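Local coordinates for protein pyruvate kinase (Pyrobaculum aerophilum, PDB 3QTG) that catalyses the last step of glycolysis, the interconversion of phosphoenolpyruvate and ADP with pyruvate and ATP, using a divalent metal cation, at residues N376-A387 with G397-V408; V274-K282 with Q348-Q356. All blocks are in the same frame, centred on the assembly; numbering follows the deposited sequence.

Contact 1 of 2, residues N376-A387 with G397-V408; sequences NILVFSMSGTLA and GVVYVGTPNVRV. With SO4 (sulfate ion), chain C.
Val379 is held through both its backbone N and its backbone O by the neighbouring parallel strand: its N donates to Tyr400 O at 2.8 Å (160° at the hydrogen), and its O accepts from Gly402 N. Tyr400 N reaches Ile377 O by a more bent bond of 139°, whereas Ser381 N meets Gly402 O at 3.0 Å. Beyond the last backbone bond, Thr403 OG1 donates to Ser381 O at 2.9 Å, approaching in the carbonyl plane. At the other end a water accepts from Ile377 N and donates to Val398 O. Gly402 O also lies over one face of the Phe380 ring, 3.4 Å from CD1; a CB on Gly402 would run into that CD1. A sulfate, probably from the crystallisation liquor, is held by Ser381 OG, turned opposite its own backbone N (chi1 -165°) and 2.6 Å from sulfate O3, by the amides of Met382, Ser383, Thr385 and Leu386, the last two at a helix N-terminus, and by Tyr428 OH.

Strands 376-380 and 399-403 form one beta-alpha-beta unit through helix 385-391. Strand 376-380 also bonds to 444-448, strand 399-403 is flanked by 418-422, and Leu378 and Phe380 pack on helix 428-439.

Contact 2 of 2, residues V274-K282 with Q348-Q356; sequences VHTSLKYGK and QIPQSPLLQ
Gln351 lies along the last turn of helix 266-279. Its CB packs 3.8 Å from Leu278 CB, the two side chains running past each other in opposite directions. CG, set anti to the backbone N (chi1 168°), comes within 3.5 Å of both Lys279 N and His275 O, a pair already bonded to each other within the helix. The chain then bends at chi2 (79°), bringing CD to 4.1 Å from Lys279 CB, while OE1 lies 4.4 Å from His275 CB. NE2, also beside Lys279 CB, turns back and donates to Ser352 O at 3.1 Å, almost straight at 177°, with Ser352 O in the plane of the Gln351 amide. An alanine here would remove that bond and is likely to leave Ser352 O without this donor and the flank of Lys279 less covered.

Leu354 N donates to Lys279 O at 2.8 Å, a nearly straight bond and the one hydrogen bond across these segments. Leu354 runs beside Lys279 and Tyr280, its CG and CD1 3.9 Å from Lys279 CG and Tyr280 CE2 respectively. Gly281, at positive phi, completes the Schellman motif that ends the helix.

The remainder is van der Waals packing, partly of carbons against backbone N and O atoms, with a CA-H...O contact from Pro353 CA to Lys279 O. The polar ends of Lys279 and Tyr280 turn to Glu241, so the chemistry implies fixation mainly by shape and one backbone bond.

How the contacts relate
Contact 2 closes before contact 1 opens, so the two follow in series along the chain, with helix 358-373 between them. Their centres are about 20 Å apart and their nearest atoms about 9 Å, without touching. They share no helix or strand: contact 2 sets segment 348-356 against helix 266-279, which precedes barrel strand 284-287, and marks the passage from the barrel to the C-terminal domain, whereas contact 1 is a beta-alpha-beta unit inside that alpha/beta domain. Both lie away from the residues that probably bind substrate, nucleotide and metal. Pro353 touches Phe393 and Pro350 touches Arg396, both in the loop before strand 399-403, a further link between the two regions.

Contact 1 of 2, residues N376-A387 with G397-V408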
loop_
_atom_site.group_PDB
_atom_site.type_symbol
_atom_site.label_atom_id
_atom_site.label_comp_id
_atom_site.label_asym_id
_atom_site.label_seq_id
_atom_site.Cartn_x
_atom_site.Cartn_y
_atom_site.Cartn_z
ATOM N N ASN A 376 -17.471 17.815 8.466
ATOM C CA ASN A 376 -16.678 18.937 8.967
ATOM C C ASN A 376 -16.151 18.678 10.366
ATOM O O ASN A 376 -16.822 18.039 11.191
ATOM C CB ASN A 376 -17.434 20.276 8.904
ATOM C CG ASN A 376 -17.447 20.869 7.486
ATOM O OD1 ASN A 376 -16.580 21.694 7.095
ATOM N ND2 ASN A 376 -18.395 20.403 6.689
ATOM N N ILE A 377 -14.939 19.167 10.612
ATOM C CA ILE A 377 -14.319 19.085 11.924
ATOM C C ILE A 377 -14.558 20.347 12.703
ATOM O O ILE A 377 -14.380 21.463 12.186
ATOM C CB ILE A 377 -12.801 18.785 11.841
ATOM C CG1 ILE A 377 -12.573 17.515 11.021
ATOM C CG2 ILE A 377 -12.159 18.739 13.271
ATOM C CD1 ILE A 377 -11.078 17.156 10.740
ATOM N N LEU A 378 -14.959 20.147 13.959
ATOM C CA LEU A 378 -15.137 21.213 14.930
ATOM C C LEU A 378 -14.191 20.931 16.083
ATOM O O LEU A 378 -14.099 19.799 16.522
ATOM C CB LEU A 378 -16.588 21.222 15.447
ATOM C CG LEU A 378 -17.744 21.777 14.614
ATOM C CD1 LEU A 378 -17.838 21.139 13.229
ATOM C CD2 LEU A 378 -19.062 21.547 15.386
ATOM N N VAL A 379 -13.481 21.943 16.566
ATOM C CA VAL A 379 -12.537 21.775 17.681
ATOM C C VAL A 379 -12.775 22.850 18.715
ATOM O O VAL A 379 -12.852 24.039 18.362
ATOM C CB VAL A 379 -11.035 21.963 17.251
ATOM C CG1 VAL A 379 -10.079 21.495 18.354
ATOM C CG2 VAL A 379 -10.730 21.267 15.961
ATOM N N PHE A 380 -12.853 22.456 19.986
ATOM C CA PHE A 380 -12.731 23.418 21.070
ATOM C C PHE A 380 -11.324 23.384 21.669
ATOM O O PHE A 380 -10.825 22.353 22.135
ATOM C CB PHE A 380 -13.832 23.320 22.140
ATOM C CG PHE A 380 -14.046 24.625 22.884
ATOM C CD1 PHE A 380 -14.865 25.618 22.354
ATOM C CD2 PHE A 380 -13.392 24.877 24.083
ATOM C CE1 PHE A 380 -15.055 26.835 23.025
ATOM C CE2 PHE A 380 -13.555 26.105 24.752
ATOM C CZ PHE A 380 -14.389 27.080 24.214
ATOM N N SER A 381 -10.684 24.545 21.620
ATOM C CA SER A 381 -9.264 24.645 21.855
ATOM C C SER A 381 -8.987 25.857 22.734
ATOM O O SER A 381 -9.387 26.964 22.394
ATOM C CB SER A 381 -8.554 24.769 20.503
ATOM O OG SER A 381 -7.168 24.533 20.618
ATOM N N MET A 382 -8.328 25.628 23.868
ATOM C CA MET A 382 -7.984 26.691 24.819
ATOM C C MET A 382 -6.835 27.574 24.320
ATOM O O MET A 382 -6.942 28.799 24.343
ATOM C CB MET A 382 -7.633 26.107 26.193
ATOM C CG MET A 382 -8.801 25.456 26.929
ATOM S SD MET A 382 -10.290 26.476 27.004
ATOM C CE MET A 382 -11.212 25.709 28.351
ATOM N N SER A 383 -5.750 26.946 23.876
ATOM C CA SER A 383 -4.550 27.657 23.452
ATOM C C SER A 383 -4.262 27.548 21.959
ATOM O O SER A 383 -3.266 28.083 21.487
ATOM C CB SER A 383 -3.333 27.137 24.234
ATOM O OG SER A 383 -3.523 27.334 25.632
ATOM N N GLY A 384 -5.111 26.832 21.221
ATOM C CA GLY A 384 -4.855 26.561 19.802
ATOM C C GLY A 384 -4.105 25.273 19.484
ATOM O O GLY A 384 -3.916 24.958 18.321
ATOM N N THR A 385 -3.692 24.521 20.503
ATOM C CA THR A 385 -2.827 23.333 20.316
ATOM C C THR A 385 -3.451 22.189 19.459
ATOM O O THR A 385 -2.845 21.718 18.496
ATOM C CB THR A 385 -2.359 22.785 21.673
ATOM O OG1 THR A 385 -1.850 23.868 22.479
ATOM C CG2 THR A 385 -1.261 21.713 21.499
ATOM N N LEU A 386 -4.660 21.753 19.793
ATOM C CA LEU A 386 -5.273 20.670 19.045
ATOM C C LEU A 386 -5.675 21.162 17.662
ATOM O O LEU A 386 -5.565 20.409 16.677
ATOM C CB LEU A 386 -6.471 20.063 19.787
ATOM C CG LEU A 386 -7.145 18.838 19.132
ATOM C CD1 LEU A 386 -6.172 17.660 18.885
ATOM C CD2 LEU A 386 -8.363 18.389 19.953
ATOM N N ALA A 387 -6.122 22.419 17.583
ATOM C CA ALA A 387 -6.570 22.988 16.305
ATOM C C ALA A 387 -5.443 22.954 15.289
ATOM O O ALA A 387 -5.625 22.490 14.165
ATOM C CB ALA A 387 -7.076 24.415 16.493
ATOM N N GLY A 397 -11.673 20.355 4.280
ATOM C CA GLY A 397 -12.789 21.282 4.447
ATOM C C GLY A 397 -12.464 22.181 5.611
ATOM O O GLY A 397 -11.490 21.935 6.346
ATOM N N VAL A 398 -13.251 23.238 5.764
ATOM C CA VAL A 398 -13.103 24.175 6.881
ATOM C C VAL A 398 -13.177 23.491 8.247
ATOM O O VAL A 398 -13.972 22.586 8.450
ATOM C CB VAL A 398 -14.146 25.314 6.802
ATOM C CG1 VAL A 398 -14.118 26.177 8.063
ATOM C CG2 VAL A 398 -13.879 26.164 5.566
ATOM N N VAL A 399 -12.318 23.942 9.165
ATOM C CA VAL A 399 -12.268 23.463 10.537
ATOM C C VAL A 399 -12.703 24.614 11.428
ATOM O O VAL A 399 -11.997 25.633 11.566
ATOM C CB VAL A 399 -10.837 22.948 10.921
ATOM C CG1 VAL A 399 -10.802 22.387 12.354
ATOM C CG2 VAL A 399 -10.343 21.918 9.917
ATOM N N TYR A 400 -13.885 24.473 12.021
ATOM C CA TYR A 400 -14.395 25.479 12.957
ATOM C C TYR A 400 -13.740 25.298 14.304
ATOM O O TYR A 400 -13.751 24.192 14.868
ATOM C CB TYR A 400 -15.904 25.359 13.078
ATOM C CG TYR A 400 -16.551 25.538 11.737
ATOM C CD1 TYR A 400 -16.747 26.821 11.209
ATOM C CD2 TYR A 400 -16.908 24.434 10.969
ATOM C CE1 TYR A 400 -17.321 26.994 9.968
ATOM C CE2 TYR A 400 -17.485 24.600 9.719
ATOM C CZ TYR A 400 -17.689 25.889 9.235
ATOM O OH TYR A 400 -18.260 26.061 8.002
ATOM N N VAL A 401 -13.140 26.365 14.814
ATOM C CA VAL A 401 -12.458 26.283 16.087
ATOM C C VAL A 401 -13.073 27.273 17.050
ATOM O O VAL A 401 -13.050 28.467 16.805
ATOM C CB VAL A 401 -10.939 26.577 15.957
ATOM C CG1 VAL A 401 -10.229 26.402 17.295
ATOM C CG2 VAL A 401 -10.296 25.708 14.868
ATOM N N GLY A 402 -13.617 26.773 18.153
ATOM C CA GLY A 402 -14.088 27.635 19.209
ATOM C C GLY A 402 -12.952 27.815 20.181
ATOM O O GLY A 402 -12.247 26.846 20.493
ATOM N N THR A 403 -12.757 29.052 20.641
ATOM C CA THR A 403 -11.782 29.353 21.684
ATOM C C THR A 403 -12.278 30.482 22.616
ATOM O O THR A 403 -12.964 31.400 22.166
ATOM C CB THR A 403 -10.348 29.656 21.078
ATOM O OG1 THR A 403 -9.396 29.837 22.128
ATOM C CG2 THR A 403 -10.332 30.881 20.187
ATOM N N PRO A 404 -11.952 30.414 23.921
ATOM C CA PRO A 404 -12.331 31.561 24.787
ATOM C C PRO A 404 -11.305 32.704 24.812
ATOM O O PRO A 404 -11.500 33.702 25.509
ATOM C CB PRO A 404 -12.452 30.924 26.183
ATOM C CG PRO A 404 -11.591 29.664 26.124
ATOM C CD PRO A 404 -11.285 29.334 24.678
ATOM N N ASN A 405 -10.206 32.542 24.077
ATOM C CA ASN A 405 -9.135 33.526 24.042
ATOM C C ASN A 405 -9.104 34.184 22.669
ATOM O O ASN A 405 -8.914 33.514 21.644
ATOM C CB ASN A 405 -7.790 32.859 24.369
ATOM C CG ASN A 405 -6.635 33.859 24.509
ATOM O OD1 ASN A 405 -6.787 35.074 24.304
ATOM N ND2 ASN A 405 -5.471 33.343 24.870
ATOM N N VAL A 406 -9.312 35.496 22.651
ATOM C CA VAL A 406 -9.329 36.256 21.399
ATOM C C VAL A 406 -7.951 36.252 20.732
ATOM O O VAL A 406 -7.849 36.210 19.513
ATOM C CB VAL A 406 -9.898 37.702 21.601
ATOM C CG1 VAL A 406 -8.966 38.552 22.453
ATOM C CG2 VAL A 406 -10.179 38.372 20.255
ATOM N N ARG A 407 -6.896 36.249 21.543
ATOM C CA ARG A 407 -5.533 36.171 21.026
ATOM C C ARG A 407 -5.216 34.828 20.327
ATOM O O ARG A 407 -4.440 34.789 19.367
ATOM C CB ARG A 407 -4.515 36.491 22.121
ATOM C CG ARG A 407 -4.547 37.951 22.535
ATOM C CD ARG A 407 -3.622 38.243 23.719
ATOM N NE ARG A 407 -2.233 38.369 23.273
ATOM C CZ ARG A 407 -1.213 38.756 24.038
ATOM N NH1 ARG A 407 -1.396 39.062 25.325
ATOM N NH2 ARG A 407 0.003 38.829 23.512
ATOM N N VAL A 408 -5.804 33.742 20.818
ATOM C CA VAL A 408 -5.727 32.445 20.128
ATOM C C VAL A 408 -6.488 32.483 18.789
ATOM O O VAL A 408 -5.967 32.048 17.753
ATOM C CB VAL A 408 -6.221 31.256 21.038
ATOM C CG1 VAL A 408 -6.229 29.951 20.256
ATOM C CG2 VAL A 408 -5.326 31.098 22.279
HETATM S S SO4 C . -5.843 23.060 23.474
HETATM O O1 SO4 C . -7.063 23.353 24.192
HETATM O O2 SO4 C . -5.018 24.275 23.449
HETATM O O3 SO4 C . -6.137 22.656 22.100
HETATM O O4 SO4 C . -5.072 21.983 24.096
HETATM O O HOH W 1 -13.063 20.012 8.402
#

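Contact 2 of 2, residues V274-K282 with Q348-Q356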
loop_
_atom_site.group_PDB
_atom_site.type_symbol
_atom_site.label_atom_id
_atom_site.label_comp_id
_atom_site.label_asym_id
_atom_site.label_seq_id
_atom_site.Cartn_x
_atom_site.Cartn_y
_atom_site.Cartn_z
ATOM N N VAL A 274 8.790 23.949 1.400
ATOM C CA VAL A 274 7.389 23.570 1.633
ATOM C C VAL A 274 7.262 22.095 2.069
ATOM O O VAL A 274 6.637 21.815 3.083
ATOM C CB VAL A 274 6.489 23.856 0.405
ATOM C CG1 VAL A 274 5.049 23.341 0.644
ATOM C CG2 VAL A 274 6.464 25.361 0.088
ATOM N N HIS A 275 7.889 21.182 1.334
ATOM C CA HIS A 275 7.946 19.765 1.724
ATOM C C HIS A 275 8.507 19.562 3.151
ATOM O O HIS A 275 7.934 18.855 3.962
ATOM C CB HIS A 275 8.733 18.972 0.676
ATOM C CG HIS A 275 7.959 18.724 -0.591
ATOM N ND1 HIS A 275 6.796 19.408 -0.905
ATOM C CD2 HIS A 275 8.186 17.873 -1.626
ATOM C CE1 HIS A 275 6.344 18.985 -2.074
ATOM N NE2 HIS A 275 7.168 18.055 -2.534
ATOM N N THR A 276 9.603 20.235 3.470
ATOM C CA THR A 276 10.193 20.134 4.792
ATOM C C THR A 276 9.300 20.650 5.920
ATOM O O THR A 276 9.194 20.000 6.977
ATOM C CB THR A 276 11.583 20.781 4.795
ATOM O OG1 THR A 276 12.361 20.137 3.785
ATOM C CG2 THR A 276 12.276 20.631 6.139
ATOM N N SER A 277 8.632 21.776 5.693
ATOM C CA SER A 277 7.735 22.344 6.701
ATOM C C SER A 277 6.527 21.456 6.967
ATOM O O SER A 277 6.164 21.281 8.114
ATOM C CB SER A 277 7.257 23.766 6.335
ATOM O OG SER A 277 8.348 24.637 6.131
ATOM N N LEU A 278 5.917 20.929 5.899
ATOM C CA LEU A 278 4.796 19.999 5.995
ATOM C C LEU A 278 5.186 18.724 6.731
ATOM O O LEU A 278 4.463 18.312 7.626
ATOM C CB LEU A 278 4.181 19.690 4.614
ATOM C CG LEU A 278 3.438 20.832 3.896
ATOM C CD1 LEU A 278 3.197 20.525 2.434
ATOM C CD2 LEU A 278 2.112 21.072 4.573
ATOM N N LYS A 279 6.332 18.137 6.367
ATOM C CA LYS A 279 6.901 16.971 7.064
ATOM C C LYS A 279 6.995 17.155 8.587
ATOM O O LYS A 279 6.682 16.236 9.341
ATOM C CB LYS A 279 8.295 16.625 6.500
ATOM C CG LYS A 279 9.034 15.438 7.194
ATOM C CD LYS A 279 10.294 14.972 6.405
ATOM C CE LYS A 279 11.495 15.895 6.660
ATOM N NZ LYS A 279 12.661 15.876 5.662
ATOM N N TYR A 280 7.443 18.336 9.017
ATOM C CA TYR A 280 7.634 18.641 10.435
ATOM C C TYR A 280 6.460 19.332 11.119
ATOM O O TYR A 280 6.569 19.699 12.286
ATOM C CB TYR A 280 8.939 19.433 10.660
ATOM C CG TYR A 280 10.177 18.578 10.456
ATOM C CD1 TYR A 280 10.968 18.732 9.333
ATOM C CD2 TYR A 280 10.523 17.583 11.379
ATOM C CE1 TYR A 280 12.090 17.939 9.134
ATOM C CE2 TYR A 280 11.636 16.780 11.190
ATOM C CZ TYR A 280 12.407 16.965 10.070
ATOM O OH TYR A 280 13.507 16.189 9.877
ATOM N N GLY A 281 5.344 19.486 10.401
ATOM C CA GLY A 281 4.100 20.018 10.982
ATOM C C GLY A 281 4.204 21.470 11.376
ATOM O O GLY A 281 3.580 21.900 12.347
ATOM N N LYS A 282 5.015 22.230 10.634
ATOM C CA LYS A 282 5.089 23.683 10.826
ATOM C C LYS A 282 4.224 24.383 9.795
ATOM O O LYS A 282 4.313 24.067 8.624
ATOM C CB LYS A 282 6.533 24.177 10.688
ATOM C CG LYS A 282 7.505 23.658 11.740
ATOM C CD LYS A 282 7.023 23.936 13.136
ATOM C CE LYS A 282 8.048 23.469 14.172
ATOM N NZ LYS A 282 7.498 23.605 15.539
ATOM N N GLN A 348 -3.249 19.251 -4.346
ATOM C CA GLN A 348 -2.609 17.987 -4.631
ATOM C C GLN A 348 -2.067 17.376 -3.364
ATOM O O GLN A 348 -1.225 17.977 -2.705
ATOM C CB GLN A 348 -1.540 18.135 -5.701
ATOM C CG GLN A 348 -2.081 17.773 -7.076
ATOM C CD GLN A 348 -1.191 18.254 -8.212
ATOM O OE1 GLN A 348 -0.984 17.531 -9.196
ATOM N NE2 GLN A 348 -0.665 19.485 -8.090
ATOM N N ILE A 349 -2.573 16.178 -3.042
ATOM C CA ILE A 349 -2.203 15.424 -1.836
ATOM C C ILE A 349 -0.861 15.883 -1.225
ATOM O O ILE A 349 0.212 15.597 -1.750
ATOM C CB ILE A 349 -2.240 13.882 -2.073
ATOM C CG1 ILE A 349 -3.649 13.444 -2.513
ATOM C CG2 ILE A 349 -1.777 13.119 -0.803
ATOM C CD1 ILE A 349 -3.759 11.986 -2.947
ATOM N N PRO A 350 -0.936 16.612 -0.111
ATOM C CA PRO A 350 0.273 17.186 0.482
ATOM C C PRO A 350 1.132 16.152 1.215
ATOM O O PRO A 350 0.627 15.090 1.625
ATOM C CB PRO A 350 -0.276 18.225 1.466
ATOM C CG PRO A 350 -1.606 17.728 1.827
ATOM C CD PRO A 350 -2.146 16.933 0.663
ATOM N N GLN A 351 2.425 16.452 1.323
ATOM C CA GLN A 351 3.334 15.795 2.267
ATOM C C GLN A 351 2.646 15.616 3.636
ATOM O O GLN A 351 2.115 16.587 4.208
ATOM C CB GLN A 351 4.611 16.652 2.397
ATOM C CG GLN A 351 5.552 16.284 3.523
ATOM C CD GLN A 351 6.419 15.079 3.189
ATOM O OE1 GLN A 351 7.201 15.099 2.226
ATOM N NE2 GLN A 351 6.295 14.025 3.989
ATOM N N SER A 352 2.640 14.379 4.145
ATOM C CA SER A 352 2.085 14.090 5.474
ATOM C C SER A 352 3.108 14.439 6.549
ATOM O O SER A 352 4.299 14.199 6.368
ATOM C CB SER A 352 1.704 12.605 5.602
ATOM O OG SER A 352 0.993 12.347 6.818
ATOM N N PRO A 353 2.657 15.010 7.672
ATOM C CA PRO A 353 3.623 15.201 8.751
ATOM C C PRO A 353 4.033 13.895 9.444
ATOM O O PRO A 353 3.278 12.924 9.451
ATOM C CB PRO A 353 2.897 16.118 9.740
ATOM C CG PRO A 353 1.497 16.071 9.393
ATOM C CD PRO A 353 1.321 15.527 8.005
ATOM N N LEU A 354 5.236 13.894 10.003
ATOM C CA LEU A 354 5.715 12.841 10.883
ATOM C C LEU A 354 4.821 12.705 12.114
ATOM O O LEU A 354 4.323 13.704 12.656
ATOM C CB LEU A 354 7.155 13.137 11.333
ATOM C CG LEU A 354 8.200 13.102 10.215
ATOM C CD1 LEU A 354 9.573 13.456 10.740
ATOM C CD2 LEU A 354 8.216 11.716 9.560
ATOM N N LEU A 355 4.611 11.458 12.534
ATOM C CA LEU A 355 3.856 11.159 13.747
ATOM C C LEU A 355 4.886 11.021 14.852
ATOM O O LEU A 355 5.720 10.111 14.824
ATOM C CB LEU A 355 3.050 9.860 13.588
ATOM C CG LEU A 355 1.983 9.825 12.491
ATOM C CD1 LEU A 355 1.549 8.403 12.184
ATOM C CD2 LEU A 355 0.785 10.686 12.880
ATOM N N GLN A 356 4.846 11.921 15.815
ATOM C CA GLN A 356 5.866 11.909 16.851
ATOM C C GLN A 356 5.317 11.570 18.238
ATOM O O GLN A 356 6.083 11.311 19.165
ATOM C CB GLN A 356 6.673 13.207 16.830
ATOM C CG GLN A 356 7.671 13.227 15.646
ATOM C CD GLN A 356 8.342 14.572 15.428
ATOM O OE1 GLN A 356 7.669 15.596 15.252
ATOM N NE2 GLN A 356 9.681 14.574 15.416
#